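Local coordinates for carbon dioxide concentrating mechanism protein CcmK (Synechococcus elongatus, PDB 4OX6) that probably assembles as hexamers that serve as building blocks of the carboxysome shell, the protein coat around a carbon-fixing bacterial microcompartment, at residues A[45-50]-A[60-65]; A[20-25]-A[56-61]. One frame throughout, in Å; residues are numbered along the deposited sequence.

Contact 1: A[45-50]-A[60-65]; sequences TIVSYM and NIRGDV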
loop_
_atom_site.group_PDB
_atom_site.type_symbol
_atom_site.label_atom_id
_atom_site.label_comp_id
_atom_site.label_asym_id
_atom_site.label_seq_id
_atom_site.Cartn_x
_atom_site.Cartn_y
_atom_site.Cartn_z
ATOM N N THR A 45 -27.190 9.397 1.202
ATOM C CA THR A 45 -26.189 9.703 2.235
ATOM C C THR A 45 -24.871 9.083 1.746
ATOM O O THR A 45 -24.838 7.877 1.369
ATOM C CB THR A 45 -26.552 9.082 3.591
ATOM O OG1 THR A 45 -27.880 9.520 3.976
ATOM C CG2 THR A 45 -25.623 9.532 4.669
ATOM N N ILE A 46 -23.779 9.869 1.768
ATOM C CA ILE A 46 -22.455 9.311 1.554
ATOM C C ILE A 46 -22.045 8.734 2.910
ATOM O O ILE A 46 -22.087 9.409 3.926
ATOM C CB ILE A 46 -21.470 10.425 1.180
ATOM C CG1 ILE A 46 -21.889 11.196 -0.064
ATOM C CG2 ILE A 46 -20.110 9.786 0.884
ATOM C CD1 ILE A 46 -21.159 12.605 -0.203
ATOM N N VAL A 47 -21.729 7.446 2.923
ATOM C CA VAL A 47 -21.396 6.735 4.163
ATOM C C VAL A 47 -19.929 6.477 4.394
ATOM O O VAL A 47 -19.532 6.373 5.531
ATOM C CB VAL A 47 -22.215 5.428 4.322
ATOM C CG1 VAL A 47 -23.746 5.801 4.406
ATOM C CG2 VAL A 47 -21.973 4.429 3.194
ATOM N N SER A 48 -19.151 6.302 3.346
ATOM C CA SER A 48 -17.773 5.898 3.484
ATOM C C SER A 48 -17.026 6.046 2.171
ATOM O O SER A 48 -17.630 6.219 1.106
ATOM C CB SER A 48 -17.650 4.428 3.954
ATOM O OG SER A 48 -18.201 3.580 2.959
ATOM N N TYR A 49 -15.701 5.943 2.247
ATOM C CA TYR A 49 -14.854 5.803 1.073
ATOM C C TYR A 49 -13.811 4.751 1.351
ATOM O O TYR A 49 -13.491 4.488 2.475
ATOM C CB TYR A 49 -14.241 7.121 0.558
ATOM C CG TYR A 49 -13.060 7.601 1.327
ATOM C CD1 TYR A 49 -13.194 8.182 2.577
ATOM C CD2 TYR A 49 -11.783 7.432 0.829
ATOM C CE1 TYR A 49 -12.082 8.607 3.305
ATOM C CE2 TYR A 49 -10.674 7.875 1.537
ATOM C CZ TYR A 49 -10.820 8.405 2.786
ATOM O OH TYR A 49 -9.692 8.814 3.473
ATOM N N MET A 50 -13.331 4.161 0.275
ATOM C CA MET A 50 -12.308 3.126 0.278
ATOM C C MET A 50 -11.061 3.582 -0.501
ATOM O O MET A 50 -11.141 3.993 -1.692
ATOM C CB MET A 50 -12.915 1.883 -0.387
ATOM C CG MET A 50 -11.923 0.705 -0.611
ATOM S SD MET A 50 -11.090 0.150 0.905
ATOM C CE MET A 50 -12.521 -0.605 1.696
ATOM N N ASN A 60 -19.048 5.255 -1.354
ATOM C CA ASN A 60 -20.224 4.417 -1.081
ATOM C C ASN A 60 -21.351 5.285 -0.586
ATOM O O ASN A 60 -21.186 6.118 0.341
ATOM C CB ASN A 60 -19.841 3.401 -0.022
ATOM C CG ASN A 60 -18.690 2.532 -0.488
ATOM O OD1 ASN A 60 -18.774 1.921 -1.553
ATOM N ND2 ASN A 60 -17.617 2.497 0.288
ATOM N N ILE A 61 -22.497 5.184 -1.252
ATOM C CA ILE A 61 -23.700 5.926 -0.910
ATOM C C ILE A 61 -24.846 4.963 -0.600
ATOM O O ILE A 61 -24.923 3.824 -1.128
ATOM C CB ILE A 61 -24.076 6.916 -2.011
ATOM C CG1 ILE A 61 -24.515 6.232 -3.312
ATOM C CG2 ILE A 61 -22.962 7.920 -2.259
ATOM C CD1 ILE A 61 -25.190 7.198 -4.293
ATOM N N ARG A 62 -25.794 5.451 0.183
ATOM C CA ARG A 62 -26.982 4.678 0.532
ATOM C C ARG A 62 -28.233 5.505 0.319
ATOM O O ARG A 62 -28.240 6.702 0.583
ATOM C CB ARG A 62 -26.974 4.221 1.984
ATOM C CG ARG A 62 -25.763 3.432 2.431
ATOM C CD ARG A 62 -25.567 2.070 1.715
ATOM N NE ARG A 62 -26.619 1.100 1.945
ATOM C CZ ARG A 62 -26.719 0.329 3.013
ATOM N NH1 ARG A 62 -25.790 0.289 3.921
ATOM N NH2 ARG A 62 -27.733 -0.520 3.110
ATOM N N GLY A 63 -29.306 4.861 -0.120
ATOM C CA GLY A 63 -30.595 5.520 -0.247
ATOM C C GLY A 63 -31.570 4.578 -0.913
ATOM O O GLY A 63 -31.201 3.414 -1.194
ATOM N N ASP A 64 -32.795 5.022 -1.129
ATOM C CA ASP A 64 -33.709 4.225 -1.924
ATOM C C ASP A 64 -33.119 4.015 -3.305
ATOM O O ASP A 64 -32.421 4.891 -3.836
ATOM C CB ASP A 64 -35.057 4.897 -2.062
ATOM C CG ASP A 64 -35.821 4.916 -0.784
ATOM O OD1 ASP A 64 -35.419 4.242 0.192
ATOM O OD2 ASP A 64 -36.862 5.637 -0.811
ATOM N N VAL A 65 -33.390 2.869 -3.962
ATOM C CA VAL A 65 -32.691 2.584 -5.200
ATOM C C VAL A 65 -32.917 3.674 -6.273
ATOM O O VAL A 65 -31.982 3.980 -7.040
ATOM C CB VAL A 65 -32.962 1.166 -5.756
ATOM C CG1 VAL A 65 -34.295 1.028 -6.291
ATOM C CG2 VAL A 65 -31.889 0.793 -6.799
HETATM O O HOH W 1 -29.817 7.715 3.128
#
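Thr-45 with Arg-62, Ile-46 with Ile-61 and Ser-48 with Asn-60 pair in the antiparallel beta hairpin of the BMC domain, where strand 45-53 turns back along strand 56-63. Thr-45 and Arg-62 form a hydrogen-bonded pair, N of Thr-45 lying 3.0 Å from O of Arg-62, with the return bond from N of Arg-62 to O of Thr-45. A water bridges OG1 of Thr-45 and O of Arg-62. Beyond Ile-46 the register slips by one residue: Val-47 is the extra residue of a beta bulge, its psi of -31° breaking the extended course. Asn-60 meets both halves of the bulge, its O taking N of Val-47 at 3.0 Å and its N reaching O of Ser-48. Its ND2 adds a side-chain bond, 2.9 Å to OG of Ser-48, which lies close to the amide plane; Ser-48 OG also bonds to O of Pro-105, and Asn-60 OD1 to Ser-22 OG. Val-47 packs CG1 across CG of Arg-62 at 3.7 Å, while the bent arginine chain carries its guanidinium off to Glu-101 and to backbone carbonyls including that of Gln-18. On the other face, CG1 of Ile-46 meets CG2 of Ile-61 at 4.1 Å, and both isoleucines rest on helix 28-39, through Ala-35, Val-39 and Met-38, with strand 19-26 flanking strand 56-63.

Contact 2: A[20-25]-A[56-61]; sequences IGSLET and RFAVNI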
loop_
_atom_site.group_PDB
_atom_site.type_symbol
_atom_site.label_atom_id
_atom_site.label_comp_id
_atom_site.label_asym_id
_atom_site.label_seq_id
_atom_site.Cartn_x
_atom_site.Cartn_y
_atom_site.Cartn_z
ATOM N N ILE A 20 -27.263 0.221 -1.975
ATOM C CA ILE A 20 -25.889 0.742 -2.002
ATOM C C ILE A 20 -25.500 1.071 -3.401
ATOM O O ILE A 20 -25.691 0.287 -4.347
ATOM C CB ILE A 20 -24.881 -0.224 -1.312
ATOM C CG1 ILE A 20 -23.371 0.149 -1.586
ATOM C CG2 ILE A 20 -25.067 -1.554 -1.755
ATOM C CD1 ILE A 20 -22.885 1.242 -0.678
ATOM N N GLY A 21 -24.881 2.240 -3.571
ATOM C CA GLY A 21 -24.180 2.552 -4.804
ATOM C C GLY A 21 -22.711 2.758 -4.451
ATOM O O GLY A 21 -22.393 3.391 -3.435
ATOM N N SER A 22 -21.843 2.213 -5.309
ATOM C CA SER A 22 -20.393 2.402 -5.119
ATOM C C SER A 22 -19.816 2.748 -6.456
ATOM O O SER A 22 -20.078 2.146 -7.444
ATOM C CB SER A 22 -19.784 1.123 -4.585
ATOM O OG SER A 22 -18.394 1.281 -4.237
ATOM N N LEU A 23 -18.978 3.789 -6.428
ATOM C CA LEU A 23 -18.308 4.318 -7.596
ATOM C C LEU A 23 -16.835 4.494 -7.342
ATOM O O LEU A 23 -16.483 5.034 -6.303
ATOM C CB LEU A 23 -18.994 5.654 -7.994
ATOM C CG LEU A 23 -18.435 6.403 -9.208
ATOM C CD1 LEU A 23 -19.522 7.352 -9.787
ATOM C CD2 LEU A 23 -17.242 7.287 -8.900
ATOM N N GLU A 24 -16.000 4.065 -8.284
ATOM C CA GLU A 24 -14.541 4.083 -8.092
ATOM C C GLU A 24 -13.864 4.825 -9.237
ATOM O O GLU A 24 -14.198 4.634 -10.413
ATOM C CB GLU A 24 -14.019 2.628 -8.011
ATOM C CG GLU A 24 -12.529 2.474 -7.738
ATOM C CD GLU A 24 -12.184 1.058 -7.407
ATOM O OE1 GLU A 24 -12.899 0.446 -6.583
ATOM O OE2 GLU A 24 -11.154 0.577 -7.933
ATOM N N THR A 25 -12.954 5.718 -8.864
ATOM C CA THR A 25 -12.109 6.524 -9.780
ATOM C C THR A 25 -10.648 6.240 -9.588
ATOM O O THR A 25 -10.225 5.748 -8.525
ATOM C CB THR A 25 -12.304 8.042 -9.562
ATOM O OG1 THR A 25 -11.952 8.382 -8.233
ATOM C CG2 THR A 25 -13.748 8.450 -9.775
ATOM N N ARG A 56 -6.573 4.547 -6.674
ATOM C CA ARG A 56 -8.012 4.404 -6.896
ATOM C C ARG A 56 -8.714 4.556 -5.593
ATOM O O ARG A 56 -8.257 4.118 -4.524
ATOM C CB ARG A 56 -8.290 3.062 -7.577
ATOM C CG ARG A 56 -7.879 3.067 -9.035
ATOM C CD ARG A 56 -7.817 1.715 -9.744
ATOM N NE ARG A 56 -9.105 1.062 -9.753
ATOM C CZ ARG A 56 -9.515 0.215 -10.695
ATOM N NH1 ARG A 56 -8.732 -0.054 -11.726
ATOM N NH2 ARG A 56 -10.682 -0.391 -10.575
ATOM N N PHE A 57 -9.912 5.158 -5.688
ATOM C CA PHE A 57 -10.751 5.404 -4.511
ATOM C C PHE A 57 -12.196 5.093 -4.855
ATOM O O PHE A 57 -12.664 5.443 -5.956
ATOM C CB PHE A 57 -10.700 6.904 -4.149
ATOM C CG PHE A 57 -9.347 7.361 -3.667
ATOM C CD1 PHE A 57 -8.389 7.804 -4.543
ATOM C CD2 PHE A 57 -9.066 7.350 -2.312
ATOM C CE1 PHE A 57 -7.129 8.168 -4.103
ATOM C CE2 PHE A 57 -7.812 7.743 -1.840
ATOM C CZ PHE A 57 -6.857 8.140 -2.734
ATOM N N ALA A 58 -12.929 4.471 -3.925
ATOM C CA ALA A 58 -14.354 4.247 -4.128
ATOM C C ALA A 58 -15.138 5.027 -3.106
ATOM O O ALA A 58 -14.744 5.144 -1.942
ATOM C CB ALA A 58 -14.684 2.767 -4.030
ATOM N N VAL A 59 -16.281 5.571 -3.518
ATOM C CA VAL A 59 -17.224 6.232 -2.595
ATOM C C VAL A 59 -18.490 5.382 -2.539
ATOM O O VAL A 59 -18.952 4.878 -3.563
ATOM C CB VAL A 59 -17.552 7.681 -3.025
ATOM C CG1 VAL A 59 -18.167 7.816 -4.407
ATOM C CG2 VAL A 59 -18.434 8.375 -1.969
ATOM N N ASN A 60 -19.048 5.255 -1.354
ATOM C CA ASN A 60 -20.224 4.417 -1.081
ATOM C C ASN A 60 -21.351 5.285 -0.586
ATOM O O ASN A 60 -21.186 6.118 0.341
ATOM C CB ASN A 60 -19.841 3.401 -0.022
ATOM C CG ASN A 60 -18.690 2.532 -0.488
ATOM O OD1 ASN A 60 -18.774 1.921 -1.553
ATOM N ND2 ASN A 60 -17.617 2.497 0.288
ATOM N N ILE A 61 -22.497 5.184 -1.252
ATOM C CA ILE A 61 -23.700 5.926 -0.910
ATOM C C ILE A 61 -24.846 4.963 -0.600
ATOM O O ILE A 61 -24.923 3.824 -1.128
ATOM C CB ILE A 61 -24.076 6.916 -2.011
ATOM C CG1 ILE A 61 -24.515 6.232 -3.312
ATOM C CG2 ILE A 61 -22.962 7.920 -2.259
ATOM C CD1 ILE A 61 -25.190 7.198 -4.293
#
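OE2 of Glu-24 is gripped by two nitrogens of Arg-56, NE at 2.8 Å and NH2 at 2.9 Å, in a side-on salt bridge. The oxygen sits at the guanidinium edge, close to its plane, but the carboxylate is turned 68° against that plane: NE meets the anti lone pair of OE2, whereas NH2 comes from above the carboxylate. An extended glutamate chain, CG anti to the backbone N (chi1 -177°), runs past the carbonyl of Phe-57 to deliver OE2, and the arginine, bent at chi3, crosses it nearly at a right angle. OE1 lies near CB of Ala-58 and accepts a bond from Phe-28 N of a neighbouring subunit. Replacing Glu-24 with an alanine would probably leave the Arg-56 guanidinium without its close carboxylate and freer to turn, and that neighbouring amide without its acceptor. These residues belong to the inner strands 19-26 and 56-63 of the four-stranded antiparallel BMC sheet, zipped together by reciprocal backbone bonds at Gly-21 with Ile-61, Leu-23 with Val-59 and Thr-25 with Phe-57. On the glutamate's face, Ser-22 OG donates to OD1 of Asn-60 at 2.8 Å; as ND2 of Asn-60 is already engaged by Ser-48, the amide is fixed against flipping. Alongside, Ile-20 CD1 lies 3.8 Å from Asn-60 CB. On the opposite face CG1 of Ile-61 approaches O of Gly-21 to 3.5 Å and crowds the place where a side chain on Gly-21 would begin. Leu-23 and Val-59 share that face, Leu-23 reaching Ala-34 of helix 28-39 and Met-72 and Ile-76 of helix 65-81, and Val-59 touching Ile-31 and Met-38 of helix 28-39.

From the N terminus, strand 19-26 comes first in the chain; helix 28-39 and strand 45-53 follow before strand 56-63 runs back beside it, so contact 2 closes a long loop. Contact 1 closes the short hairpin loop between strands 45-53 and 56-63. Both end on strand 56-63 and share Asn-60 and Ile-61, so they partly nest and partly cross: the Ser-48 to Asn-60 pair falls inside the loop closed by Gly-21 and Ile-61, whereas the Thr-45 to Arg-62 pair straddles it. Strand 56-63 thus lies between its two partners, and packing of Ile-46 on Val-59 and of Arg-62 on Ile-20 joins the contacts directly.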